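Cell wall surface anchor family protein (Streptococcus agalactiae serogroup V, PDB 3PF2) probably forms the shaft of the group B Streptococcus type 1 pilus as its major pilin, the fragment here being a calcium-binding two-domain C-terminal piece. Local coordinates at residues A[41-47]-A[100-104]; A[67-72]-A[106-110]; A[182-186]-A[288-294]; A[221-227]-A[247-251]; A[28-32]-A[176-180]. One frame throughout, in Å; residues are numbered along the deposited sequence.

Contact 1: A[41-47]-A[100-104]. With CA (calcium ion), chain C.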
# COMPACT_ATOMS: atom_id res chain seq x y z
N LEU A 41 25.92 11.00 16.95
CA LEU A 41 25.50 9.62 16.75
C LEU A 41 26.57 8.61 17.22
O LEU A 41 26.24 7.52 17.65
CB LEU A 41 25.13 9.37 15.27
CG LEU A 41 24.58 7.97 14.98
CD1 LEU A 41 23.23 7.71 15.68
CD2 LEU A 41 24.46 7.75 13.48
N GLY A 42 27.85 9.00 17.13
CA GLY A 42 28.95 8.12 17.53
C GLY A 42 28.88 7.63 18.96
O GLY A 42 29.41 6.56 19.29
N ASP A 43 28.21 8.42 19.81
CA ASP A 43 28.01 8.09 21.23
C ASP A 43 26.92 7.06 21.49
O ASP A 43 26.86 6.47 22.57
CB ASP A 43 27.62 9.35 22.00
CG ASP A 43 28.75 10.35 22.13
OD1 ASP A 43 29.93 10.00 21.91
OD2 ASP A 43 28.43 11.51 22.48
N TYR A 44 26.05 6.83 20.50
CA TYR A 44 24.83 6.06 20.75
C TYR A 44 25.11 4.59 21.05
O TYR A 44 25.99 3.99 20.43
CB TYR A 44 23.84 6.23 19.58
CG TYR A 44 23.01 7.51 19.64
CD1 TYR A 44 23.61 8.76 19.82
CD2 TYR A 44 21.61 7.47 19.49
CE1 TYR A 44 22.84 9.94 19.87
CE2 TYR A 44 20.84 8.63 19.53
CZ TYR A 44 21.45 9.85 19.72
OH TYR A 44 20.69 10.98 19.78
N GLU A 45 24.36 4.02 21.99
CA GLU A 45 24.49 2.63 22.40
C GLU A 45 23.37 1.72 21.88
O GLU A 45 23.43 0.49 22.04
CB GLU A 45 24.58 2.54 23.94
CG GLU A 45 25.65 3.47 24.53
CD GLU A 45 25.78 3.34 26.04
OE1 GLU A 45 24.75 3.08 26.71
OE2 GLU A 45 26.91 3.52 26.57
N LYS A 46 22.36 2.33 21.25
CA LYS A 46 21.26 1.61 20.62
C LYS A 46 20.60 2.51 19.57
O LYS A 46 20.48 3.71 19.77
CB LYS A 46 20.20 1.20 21.66
CG LYS A 46 19.19 0.17 21.15
CD LYS A 46 18.00 -0.00 22.07
CE LYS A 46 18.38 -0.61 23.41
NZ LYS A 46 19.13 -1.90 23.31
N PHE A 47 20.21 1.90 18.46
CA PHE A 47 19.44 2.63 17.45
C PHE A 47 18.70 1.54 16.69
O PHE A 47 19.20 0.98 15.71
CB PHE A 47 20.37 3.44 16.54
CG PHE A 47 19.68 4.51 15.74
CD1 PHE A 47 19.74 5.84 16.14
CD2 PHE A 47 18.99 4.18 14.57
CE1 PHE A 47 19.10 6.84 15.41
CE2 PHE A 47 18.35 5.17 13.83
CZ PHE A 47 18.41 6.50 14.25
N PHE A 100 28.63 2.69 15.35
CA PHE A 100 28.09 4.04 15.50
C PHE A 100 29.10 5.15 15.20
O PHE A 100 28.73 6.19 14.65
CB PHE A 100 27.40 4.22 16.86
CG PHE A 100 26.10 3.43 16.99
CD1 PHE A 100 25.47 2.90 15.86
CD2 PHE A 100 25.50 3.25 18.23
CE1 PHE A 100 24.27 2.18 15.97
CE2 PHE A 100 24.28 2.53 18.36
CZ PHE A 100 23.67 1.99 17.24
N LYS A 101 30.37 4.91 15.54
CA LYS A 101 31.44 5.85 15.23
C LYS A 101 31.69 5.98 13.73
O LYS A 101 31.89 7.08 13.21
CB LYS A 101 32.74 5.44 15.94
CG LYS A 101 32.76 5.79 17.43
CD LYS A 101 32.96 7.29 17.64
CE LYS A 101 33.06 7.63 19.12
NZ LYS A 101 33.22 9.10 19.33
N GLU A 102 31.67 4.84 13.04
CA GLU A 102 31.90 4.81 11.59
C GLU A 102 30.77 5.48 10.82
O GLU A 102 31.03 6.17 9.83
CB GLU A 102 32.11 3.38 11.11
CG GLU A 102 33.50 2.85 11.46
CD GLU A 102 33.55 1.34 11.51
OE1 GLU A 102 33.30 0.70 10.46
OE2 GLU A 102 33.86 0.80 12.59
N ILE A 103 29.54 5.28 11.29
CA ILE A 103 28.35 5.93 10.70
C ILE A 103 28.42 7.43 10.95
O ILE A 103 28.14 8.23 10.05
CB ILE A 103 27.02 5.30 11.20
CG1 ILE A 103 26.94 3.81 10.83
CG2 ILE A 103 25.82 6.06 10.62
CD1 ILE A 103 25.95 2.98 11.64
N ALA A 104 28.81 7.81 12.16
CA ALA A 104 29.01 9.22 12.52
C ALA A 104 30.03 9.92 11.62
O ALA A 104 29.85 11.10 11.28
CB ALA A 104 29.42 9.35 13.99
CA CA C . 23.10 4.58 27.64
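Two groups close on the carbonyl oxygen of Phe-100. Ala-104 N, one helical turn on, bonds to Phe-100 O at 3.0 Å, and from the other segment the CA-H of Gly-42 points at Phe-100 O, with 3.5 Å between Gly-42 CA and the oxygen and 150° at the hydrogen. So near an approach brings the 3-10 turn 41-43 right onto the first turn of helix 100-106, where the methyl of Ala-104 sits against Gly-42 N. Phe-100 has by far the largest buried area in the contact. Its CG lies anti to the carbonyl carbon (chi1 -70°), which brings the ring edge up to the 44-47 backbone, and Lys-46 N meets Phe-100 CE2 at that edge, in the ring plane, at 3.5 Å. Further round, Phe-47 CB comes to Phe-100 CZ at 3.7 Å from an oblique direction. The helix thus packs at the start of strand 46-52, within the N-terminal Ig-like domain of the fragment. Glu-45, in the same passage, faces away from the helix and binds a calcium ion through OE1 at 2.4 Å. Asp-159, Thr-161, Asp-163, Ala-165 and Asn-167 also bind that ion, while Glu-45 OE2 accepts from Lys-164 N. Leu-41 CD2, from the 3-10 turn, touches Ile-103 CG2 of the helix at 3.6 Å, a contact of branch against branch. Lys-101 bends at chi2 (-74°) and lays its methylenes along Gly-42, with CE 3.8 Å from Gly-42 O; its NZ stays 4.3 Å from Asp-43 OD1, beyond salt-bridge distance.

Contact 2: A[67-72]-A[106-110]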
# COMPACT_ATOMS: atom_id res chain seq x y z
N ILE A 67 21.93 8.02 4.17
CA ILE A 67 22.03 9.29 4.89
C ILE A 67 22.64 10.30 3.94
O ILE A 67 23.79 10.14 3.50
CB ILE A 67 22.87 9.19 6.19
CG1 ILE A 67 22.26 8.17 7.15
CG2 ILE A 67 22.95 10.55 6.85
CD1 ILE A 67 23.16 7.79 8.33
N GLY A 68 21.87 11.33 3.60
CA GLY A 68 22.27 12.28 2.55
C GLY A 68 22.57 11.45 1.32
O GLY A 68 21.82 10.54 0.99
N SER A 69 23.71 11.72 0.69
CA SER A 69 24.12 11.01 -0.53
C SER A 69 24.74 9.66 -0.22
O SER A 69 25.07 8.90 -1.14
CB SER A 69 25.12 11.85 -1.31
OG SER A 69 26.34 11.93 -0.58
N LYS A 70 24.94 9.36 1.06
CA LYS A 70 25.71 8.19 1.46
C LYS A 70 24.86 6.96 1.68
O LYS A 70 23.73 7.06 2.19
CB LYS A 70 26.53 8.51 2.71
CG LYS A 70 27.62 9.52 2.47
CD LYS A 70 28.99 8.89 2.59
CE LYS A 70 30.10 9.93 2.43
NZ LYS A 70 30.17 10.93 3.54
N THR A 71 25.41 5.80 1.33
CA THR A 71 24.71 4.53 1.49
C THR A 71 25.24 3.75 2.69
O THR A 71 26.46 3.67 2.91
CB THR A 71 24.85 3.65 0.23
OG1 THR A 71 24.49 4.40 -0.94
CG2 THR A 71 24.00 2.42 0.34
N LEU A 72 24.32 3.18 3.47
CA LEU A 72 24.66 2.20 4.50
C LEU A 72 24.42 0.77 4.01
O LEU A 72 23.46 0.50 3.29
CB LEU A 72 23.88 2.47 5.79
CG LEU A 72 24.04 3.82 6.47
CD1 LEU A 72 23.24 3.83 7.77
CD2 LEU A 72 25.49 4.16 6.76
N LEU A 106 30.68 9.27 8.46
CA LEU A 106 30.03 9.51 7.17
C LEU A 106 29.29 10.85 7.12
O LEU A 106 29.12 11.43 6.04
CB LEU A 106 29.07 8.36 6.83
CG LEU A 106 29.64 6.95 6.74
CD1 LEU A 106 28.53 5.95 6.49
CD2 LEU A 106 30.73 6.84 5.67
N LEU A 107 28.87 11.33 8.28
CA LEU A 107 28.12 12.59 8.38
C LEU A 107 28.97 13.84 8.16
O LEU A 107 28.44 14.94 7.98
CB LEU A 107 27.42 12.69 9.75
CG LEU A 107 26.62 11.51 10.28
CD1 LEU A 107 26.24 11.76 11.74
CD2 LEU A 107 25.37 11.25 9.44
N LYS A 108 30.29 13.68 8.19
CA LYS A 108 31.19 14.83 8.10
C LYS A 108 31.01 15.58 6.78
O LYS A 108 31.04 14.98 5.70
CB LYS A 108 32.65 14.39 8.31
CG LYS A 108 32.99 14.01 9.76
CD LYS A 108 33.52 15.19 10.57
CE LYS A 108 34.88 15.67 10.05
NZ LYS A 108 35.59 16.55 11.03
N GLY A 109 30.79 16.88 6.90
CA GLY A 109 30.51 17.72 5.75
C GLY A 109 29.03 17.86 5.43
O GLY A 109 28.64 18.74 4.66
N MET A 110 28.20 16.99 6.02
CA MET A 110 26.76 17.05 5.81
C MET A 110 26.09 18.08 6.70
O MET A 110 26.57 18.37 7.80
CB MET A 110 26.12 15.68 6.07
CG MET A 110 26.30 14.68 4.95
SD MET A 110 25.45 13.13 5.30
CE MET A 110 26.32 12.08 4.16
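Leu-106, Lys-70 and Met-110 carry this contact, with the lysine chain running between the other two side chains. Lys-70 NZ donates to Leu-106 O at 2.8 Å, reaching a lone pair in the carbonyl plane with an angle of 131° at the oxygen. The chain gets there by bending twice, near -111° at chi2 and again at chi4 (67°), which carries NZ past the leucine side chain to its backbone. The bond ties the ammonium group to the carbonyl of Leu-106. On the way, Lys-70 CD passes Leu-106 CD2 at 4.1 Å. The other branch of that leucine, CD1, rests on Leu-72 CD2 at 3.5 Å. Met-110 comes in extended, its sulfur and methyl lying across Ile-67 at about a right angle. Its CE touches both Lys-70 CG and Ile-67 O, 3.3 Å from each, the carbon pair being closer than ordinary van der Waals contact. Met-110 SD lies 3.9 Å from Ile-67 CG2, and the same isoleucine methyl meets Leu-107 CD2 at 3.6 Å. Leu-107 runs on to touch Ile-37, and Met-110 also packs against Asp-127 and Ala-130, so the buried side of the patch continues into neighbouring loops. What meets here is a pair of tight turns: the type II' turn from Ile-67 to Lys-70, which joins strands 57-67 and 70-72 as a two-residue beta hairpin, and the type II turn from Leu-107 to Met-110 that follows the helix.

Contact 3: A[182-186]-A[288-294]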
# COMPACT_ATOMS: atom_id res chain seq x y z
N GLY A 182 -9.58 -0.30 -3.47
CA GLY A 182 -11.04 -0.31 -3.56
C GLY A 182 -11.60 -1.48 -4.35
O GLY A 182 -10.86 -2.35 -4.80
N GLY A 183 -12.92 -1.48 -4.53
CA GLY A 183 -13.60 -2.55 -5.26
C GLY A 183 -14.89 -2.07 -5.87
O GLY A 183 -15.30 -0.92 -5.68
N LYS A 184 -15.55 -2.95 -6.62
CA LYS A 184 -16.84 -2.62 -7.21
C LYS A 184 -17.72 -3.85 -7.29
O LYS A 184 -17.23 -4.96 -7.48
CB LYS A 184 -16.65 -2.00 -8.60
CG LYS A 184 -17.96 -1.48 -9.21
CD LYS A 184 -18.47 -0.17 -8.55
CE LYS A 184 -19.82 0.21 -9.18
NZ LYS A 184 -20.49 1.29 -8.42
N ARG A 185 -19.03 -3.64 -7.15
CA ARG A 185 -20.02 -4.71 -7.25
C ARG A 185 -20.88 -4.45 -8.48
O ARG A 185 -21.13 -3.30 -8.82
CB ARG A 185 -20.90 -4.73 -6.00
CG ARG A 185 -20.08 -5.00 -4.72
CD ARG A 185 -20.94 -5.07 -3.46
NE ARG A 185 -21.73 -6.31 -3.42
CZ ARG A 185 -23.03 -6.38 -3.19
NH1 ARG A 185 -23.75 -5.29 -2.94
NH2 ARG A 185 -23.63 -7.57 -3.20
N PHE A 186 -21.34 -5.52 -9.12
CA PHE A 186 -22.14 -5.44 -10.33
C PHE A 186 -23.28 -6.44 -10.28
O PHE A 186 -23.20 -7.48 -9.63
CB PHE A 186 -21.29 -5.82 -11.54
CG PHE A 186 -20.07 -4.98 -11.73
CD1 PHE A 186 -20.18 -3.75 -12.37
CD2 PHE A 186 -18.84 -5.40 -11.26
CE1 PHE A 186 -19.05 -2.94 -12.55
CE2 PHE A 186 -17.68 -4.60 -11.44
CZ PHE A 186 -17.79 -3.37 -12.09
N PHE A 288 -17.10 2.12 -15.14
CA PHE A 288 -17.50 2.17 -13.73
C PHE A 288 -16.44 2.90 -12.94
O PHE A 288 -15.33 3.09 -13.44
CB PHE A 288 -17.75 0.78 -13.14
CG PHE A 288 -16.53 -0.10 -13.05
CD1 PHE A 288 -15.79 -0.19 -11.84
CD2 PHE A 288 -16.14 -0.90 -14.12
CE1 PHE A 288 -14.68 -1.04 -11.73
CE2 PHE A 288 -15.02 -1.75 -14.02
CZ PHE A 288 -14.30 -1.84 -12.83
N THR A 289 -16.77 3.31 -11.72
CA THR A 289 -15.76 3.96 -10.89
C THR A 289 -15.55 3.21 -9.59
O THR A 289 -16.49 2.66 -9.02
CB THR A 289 -16.09 5.42 -10.58
OG1 THR A 289 -17.40 5.50 -10.01
CG2 THR A 289 -16.05 6.28 -11.84
N VAL A 290 -14.30 3.19 -9.16
CA VAL A 290 -13.90 2.71 -7.85
C VAL A 290 -13.63 3.93 -6.98
O VAL A 290 -12.86 4.82 -7.37
CB VAL A 290 -12.63 1.84 -7.95
CG1 VAL A 290 -12.16 1.44 -6.53
CG2 VAL A 290 -12.93 0.59 -8.77
N SER A 291 -14.30 3.98 -5.83
CA SER A 291 -14.19 5.10 -4.88
C SER A 291 -14.06 4.55 -3.47
O SER A 291 -13.99 3.34 -3.27
CB SER A 291 -15.46 5.95 -4.95
OG SER A 291 -16.57 5.26 -4.38
N GLN A 292 -14.06 5.43 -2.47
CA GLN A 292 -14.05 4.96 -1.09
C GLN A 292 -15.26 4.07 -0.77
O GLN A 292 -15.15 3.14 0.03
CB GLN A 292 -14.01 6.15 -0.13
CG GLN A 292 -13.99 5.72 1.33
CD GLN A 292 -13.94 6.89 2.28
OE1 GLN A 292 -14.66 7.86 2.10
NE2 GLN A 292 -13.09 6.80 3.28
N THR A 293 -16.39 4.35 -1.41
CA THR A 293 -17.66 3.74 -1.02
C THR A 293 -18.30 2.85 -2.10
O THR A 293 -19.50 2.57 -2.04
CB THR A 293 -18.69 4.81 -0.55
OG1 THR A 293 -18.92 5.75 -1.62
CG2 THR A 293 -18.17 5.55 0.68
N SER A 294 -17.50 2.40 -3.06
CA SER A 294 -18.05 1.60 -4.17
C SER A 294 -18.11 0.10 -3.85
O SER A 294 -18.59 -0.69 -4.66
CB SER A 294 -17.26 1.86 -5.47
OG SER A 294 -15.87 1.67 -5.28
O HOH W 1 -14.05 0.49 -2.81
O HOH W 2 -19.58 3.05 -11.16
O HOH W 3 -18.92 3.70 -8.07
O HOH W 4 -20.74 -1.12 -6.21
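Strands 182-186 and 288-290 run roughly antiparallel, at 144°, with their axes approaching to 6.7 Å, and no direct backbone hydrogen bond joins them. Waters fill in: one accepts from Arg-185 N and lies 2.7 Å from Ser-294 O, another takes Gly-183 N. The direct polar link comes from Ser-294, whose OG donates to Gly-183 O at 2.7 Å, nearly along the C=O axis (173°). That OG also accepts from Ser-291 N, so it closes the type I turn 291-294 while tying it to the strand. Val-290 CG1 packs on the glycine backbone, 3.6 Å from Gly-182 CA. The two strands belong to different sheets of the prealbumin-like domain, probably a CNA-B-type beta sandwich, and between them a pair of phenylalanines meets. Phe-186 presents its edge to the face of Phe-288 in a T-shaped pair (planes at 87°), with Phe-186 CZ above the centre of the other ring. Lys-184 slides past this ring, CG 3.6 Å from Phe-288 CD1. Its NZ forms a salt bridge with Asp-312 and donates to a water that in turn donates to Thr-289 O.

Contact 4: A[221-227]-A[247-251]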
# COMPACT_ATOMS: atom_id res chain seq x y z
N ALA A 221 -7.13 -12.18 -3.64
CA ALA A 221 -8.16 -11.23 -3.22
C ALA A 221 -9.52 -11.45 -3.91
O ALA A 221 -10.54 -10.87 -3.52
CB ALA A 221 -7.67 -9.79 -3.49
N ASN A 222 -9.52 -12.26 -4.95
CA ASN A 222 -10.72 -12.54 -5.70
C ASN A 222 -10.90 -14.05 -5.80
O ASN A 222 -10.68 -14.65 -6.86
CB ASN A 222 -10.62 -11.90 -7.09
CG ASN A 222 -10.61 -10.36 -7.03
OD1 ASN A 222 -11.66 -9.72 -7.16
ND2 ASN A 222 -9.42 -9.78 -6.84
N THR A 223 -11.32 -14.65 -4.69
CA THR A 223 -11.40 -16.11 -4.56
C THR A 223 -12.69 -16.73 -5.05
O THR A 223 -12.75 -17.96 -5.24
CB THR A 223 -11.18 -16.59 -3.09
OG1 THR A 223 -12.06 -15.86 -2.22
CG2 THR A 223 -9.75 -16.37 -2.67
N ASN A 224 -13.73 -15.92 -5.23
CA ASN A 224 -15.00 -16.45 -5.68
C ASN A 224 -14.95 -16.79 -7.16
O ASN A 224 -15.09 -15.90 -8.02
CB ASN A 224 -16.18 -15.52 -5.34
CG ASN A 224 -17.53 -16.15 -5.65
OD1 ASN A 224 -17.62 -17.18 -6.33
ND2 ASN A 224 -18.59 -15.54 -5.14
N LYS A 225 -14.75 -18.07 -7.47
CA LYS A 225 -14.60 -18.49 -8.86
C LYS A 225 -15.86 -18.30 -9.71
O LYS A 225 -15.79 -18.33 -10.93
CB LYS A 225 -14.10 -19.94 -8.97
CG LYS A 225 -12.60 -20.11 -8.85
CD LYS A 225 -12.23 -21.59 -9.02
CE LYS A 225 -10.79 -21.80 -9.45
NZ LYS A 225 -9.81 -21.50 -8.36
N ASN A 226 -17.01 -18.09 -9.06
CA ASN A 226 -18.24 -17.81 -9.79
C ASN A 226 -18.17 -16.50 -10.55
O ASN A 226 -18.90 -16.29 -11.53
CB ASN A 226 -19.46 -17.76 -8.87
CG ASN A 226 -19.71 -19.08 -8.17
OD1 ASN A 226 -19.48 -20.15 -8.74
ND2 ASN A 226 -20.18 -19.00 -6.92
N TYR A 227 -17.29 -15.61 -10.10
CA TYR A 227 -17.17 -14.29 -10.70
C TYR A 227 -16.07 -14.18 -11.74
O TYR A 227 -15.86 -13.10 -12.29
CB TYR A 227 -16.93 -13.23 -9.62
CG TYR A 227 -18.01 -13.10 -8.58
CD1 TYR A 227 -19.32 -13.58 -8.81
CD2 TYR A 227 -17.75 -12.47 -7.37
CE1 TYR A 227 -20.31 -13.43 -7.85
CE2 TYR A 227 -18.73 -12.33 -6.40
CZ TYR A 227 -20.00 -12.82 -6.64
OH TYR A 227 -20.97 -12.66 -5.69
N THR A 247 -24.83 -11.62 -10.25
CA THR A 247 -23.82 -10.80 -9.56
C THR A 247 -22.38 -11.14 -9.95
O THR A 247 -22.08 -12.25 -10.40
CB THR A 247 -23.91 -10.89 -8.02
OG1 THR A 247 -23.45 -12.17 -7.59
CG2 THR A 247 -25.32 -10.62 -7.54
N PHE A 248 -21.51 -10.14 -9.80
CA PHE A 248 -20.08 -10.34 -9.79
C PHE A 248 -19.41 -9.12 -9.19
O PHE A 248 -20.06 -8.10 -8.97
CB PHE A 248 -19.52 -10.71 -11.18
CG PHE A 248 -19.70 -9.65 -12.24
CD1 PHE A 248 -18.61 -8.86 -12.62
CD2 PHE A 248 -20.91 -9.48 -12.91
CE1 PHE A 248 -18.72 -7.92 -13.63
CE2 PHE A 248 -21.05 -8.53 -13.92
CZ PHE A 248 -19.94 -7.74 -14.29
N GLU A 249 -18.11 -9.25 -8.92
CA GLU A 249 -17.37 -8.21 -8.20
C GLU A 249 -15.91 -8.19 -8.65
O GLU A 249 -15.41 -9.17 -9.20
CB GLU A 249 -17.40 -8.47 -6.69
CG GLU A 249 -18.79 -8.48 -6.06
CD GLU A 249 -18.77 -8.73 -4.58
OE1 GLU A 249 -17.68 -9.07 -4.04
OE2 GLU A 249 -19.84 -8.58 -3.95
N ILE A 250 -15.23 -7.07 -8.41
CA ILE A 250 -13.78 -7.03 -8.50
C ILE A 250 -13.28 -6.37 -7.22
O ILE A 250 -13.80 -5.33 -6.81
CB ILE A 250 -13.29 -6.30 -9.79
CG1 ILE A 250 -11.75 -6.32 -9.89
CG2 ILE A 250 -13.81 -4.86 -9.85
CD1 ILE A 250 -11.15 -7.71 -10.13
N LYS A 251 -12.27 -6.97 -6.60
CA LYS A 251 -11.73 -6.47 -5.34
C LYS A 251 -10.26 -6.11 -5.49
O LYS A 251 -9.46 -6.89 -6.02
CB LYS A 251 -11.90 -7.50 -4.21
CG LYS A 251 -13.35 -7.94 -3.99
CD LYS A 251 -13.51 -8.85 -2.78
CE LYS A 251 -13.46 -8.05 -1.49
NZ LYS A 251 -13.97 -8.81 -0.30
O HOH W 5 -14.22 -10.87 -7.35
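The 221-227 connection runs beside strand 247-251 and comes close to it at two places, Asn-222 near Lys-251 and Tyr-227 near Phe-248, the latter pair with CA atoms 5.0 Å apart. It follows helix 216-221 in the prealbumin-like domain and lies against the strand that pairs with strand 178-190. At one end the amide of Asn-222 behaves like a strand neighbour. Lys-251 N donates to Asn-222 OD1 at 2.9 Å, and Asn-222 ND2 returns a bond to Lys-251 O at 3.0 Å; both use lone pairs in the carbonyl planes, so the amide group satisfies both polar backbone atoms of one residue. Asn-222 ND2 has a further acceptor in Leu-218 O, which helps fix the rotation of the amide. Lys-251 turns its own amine away to a salt bridge with Asp-305. At the other end Tyr-227, with CG anti to its carbonyl carbon (chi1 -60°), lays its ring over the strand. Phe-248 CA sits 3.6 Å from the ring centroid, 15° off the normal, as a CH-pi contact, and Glu-249 N is over the same face. Asn-224 ND2 lies against the opposite face, held in an Asx turn in which Asn-224 OD1 accepts from Asn-226 N. Beside the ring and pointing the same way runs Glu-249, CG 3.9 Å from Tyr-227 CE2, its carboxylate bound to Arg-185 and Tyr-295. Between the two ends a water donates both to Asn-222 OD1 and to Glu-249 O, 2.8 Å from each.

Contact 5: A[28-32]-A[176-180]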
# COMPACT_ATOMS: atom_id res chain seq x y z
N GLU A 28 3.54 -3.44 -5.93
CA GLU A 28 4.58 -3.10 -4.95
C GLU A 28 4.84 -1.59 -4.94
O GLU A 28 4.84 -0.93 -5.98
CB GLU A 28 5.87 -3.89 -5.20
CG GLU A 28 6.91 -3.69 -4.08
CD GLU A 28 8.24 -4.32 -4.41
OE1 GLU A 28 8.36 -5.55 -4.24
OE2 GLU A 28 9.17 -3.57 -4.82
N PHE A 29 5.07 -1.06 -3.74
CA PHE A 29 5.40 0.35 -3.54
C PHE A 29 6.32 0.46 -2.31
O PHE A 29 6.50 -0.51 -1.59
CB PHE A 29 4.13 1.20 -3.31
CG PHE A 29 3.36 0.79 -2.10
CD1 PHE A 29 3.65 1.34 -0.85
CD2 PHE A 29 2.38 -0.20 -2.19
CE1 PHE A 29 2.95 0.91 0.29
CE2 PHE A 29 1.67 -0.61 -1.07
CZ PHE A 29 1.96 -0.05 0.17
N LYS A 30 6.84 1.65 -2.07
CA LYS A 30 7.73 1.86 -0.93
C LYS A 30 7.11 2.70 0.16
O LYS A 30 6.51 3.74 -0.13
CB LYS A 30 9.02 2.53 -1.38
CG LYS A 30 9.81 1.69 -2.38
CD LYS A 30 11.13 2.33 -2.70
CE LYS A 30 12.00 1.41 -3.54
NZ LYS A 30 11.55 1.37 -4.96
N TRP A 31 7.27 2.26 1.41
CA TRP A 31 7.14 3.15 2.57
C TRP A 31 8.53 3.73 2.80
O TRP A 31 9.53 3.12 2.40
CB TRP A 31 6.71 2.36 3.80
CG TRP A 31 5.40 1.65 3.72
CD1 TRP A 31 5.21 0.33 3.45
CD2 TRP A 31 4.09 2.21 3.96
NE1 TRP A 31 3.87 0.02 3.49
CE2 TRP A 31 3.16 1.16 3.80
CE3 TRP A 31 3.62 3.50 4.30
CZ2 TRP A 31 1.79 1.34 3.96
CZ3 TRP A 31 2.23 3.68 4.45
CH2 TRP A 31 1.34 2.60 4.29
N PHE A 32 8.60 4.89 3.45
CA PHE A 32 9.90 5.48 3.80
C PHE A 32 9.95 5.76 5.30
O PHE A 32 9.20 6.60 5.79
CB PHE A 32 10.16 6.77 3.02
CG PHE A 32 10.26 6.54 1.54
CD1 PHE A 32 11.49 6.39 0.92
CD2 PHE A 32 9.11 6.44 0.77
CE1 PHE A 32 11.57 6.14 -0.47
CE2 PHE A 32 9.17 6.19 -0.61
CZ PHE A 32 10.41 6.06 -1.23
N LYS A 176 0.80 9.64 10.75
CA LYS A 176 0.98 8.36 10.03
C LYS A 176 0.55 8.50 8.57
O LYS A 176 -0.51 9.07 8.27
CB LYS A 176 0.13 7.26 10.68
CG LYS A 176 0.44 6.97 12.15
CD LYS A 176 -0.29 5.68 12.59
CE LYS A 176 -0.26 5.48 14.11
NZ LYS A 176 -0.77 4.11 14.46
N PRO A 177 1.38 7.99 7.64
CA PRO A 177 0.92 7.87 6.24
C PRO A 177 -0.03 6.69 6.07
O PRO A 177 -0.12 5.83 6.95
CB PRO A 177 2.23 7.63 5.47
CG PRO A 177 3.12 6.90 6.46
CD PRO A 177 2.76 7.49 7.83
N GLU A 178 -0.74 6.63 4.94
CA GLU A 178 -1.68 5.53 4.71
C GLU A 178 -1.82 5.20 3.23
O GLU A 178 -1.59 6.07 2.37
CB GLU A 178 -3.08 5.84 5.29
CG GLU A 178 -3.77 7.08 4.70
CD GLU A 178 -4.46 6.84 3.35
OE1 GLU A 178 -4.93 5.71 3.09
OE2 GLU A 178 -4.54 7.80 2.54
N VAL A 179 -2.21 3.96 2.97
CA VAL A 179 -2.59 3.55 1.62
C VAL A 179 -3.99 2.96 1.60
O VAL A 179 -4.55 2.57 2.64
CB VAL A 179 -1.59 2.54 1.00
CG1 VAL A 179 -0.22 3.18 0.84
CG2 VAL A 179 -1.51 1.25 1.86
N HIS A 180 -4.55 2.85 0.40
CA HIS A 180 -5.91 2.32 0.29
C HIS A 180 -6.09 1.68 -1.06
O HIS A 180 -5.40 2.05 -2.02
CB HIS A 180 -6.93 3.44 0.46
CG HIS A 180 -6.50 4.71 -0.19
ND1 HIS A 180 -5.81 5.69 0.48
CD2 HIS A 180 -6.60 5.13 -1.48
CE1 HIS A 180 -5.52 6.68 -0.35
NE2 HIS A 180 -5.98 6.36 -1.55
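Trp-31 leaves strand 29-35 with its CB pointing neither at strand 178-180 nor away from it, and chi1 of -61° then carries the indole across the gap to Pro-177 and Val-179. The five-membered side of the ring stays on its own sheet, where NE1 makes a weak hydrogen bond to Ser-138. The six-membered ring does the reaching: CE3 and CZ3 come edge-on to Pro-177, CZ3 standing 3.9 Å from Pro-177 CG. At the far tip CH2 lies 3.8 Å from Val-179 CG1, and CZ2 lies 3.9 Å from Val-179 CG2, so both methyls bear on the indole. The two strand segments are near antiparallel at 159° with axes 10.1 Å apart, consistent with two sheets packed face to face; strand 29-35 belongs to the N-terminal Ig-like domain, and the other runs on into the prealbumin-like domain. Phe-29 puts its CE1 over one face of the indole, toward the rim, and 3.9 Å from Val-179 CG1. Lys-11, one of the residues of a calcium site, makes a cation-pi contact with Trp-31, and Asp-19 of that site lies near Pro-177. Next to the valine in sequence, Glu-178 OE1 offers its syn lone pair to His-180 ND1 at 2.8 Å, straight (173°) and in the imidazole plane.

Overall arrangement
The contacts spread along an elongated chain of two domains. Contacts 1 and 2 lie together in the N-terminal one, centres 13 Å apart, alternating in sequence and meeting where Ile-103 packs on Ile-67, contact 1 using helix 100-106 and contact 2 the chain that follows it. Contact 5 sits about 5 Å from the centre of the chain, and its sequence loop encloses both. Its second segment opens strand 178-190, which then carries contact 3 into the prealbumin-like domain, 21 Å away centre to centre. Contact 4 falls within the sequence span of contact 3 and joins it through the pairing of strands 178-190 and 247-253. Strand 178-190, interrupted by a bulge or short loop, thus spans contacts 5 and 3 and probably connects the two domains.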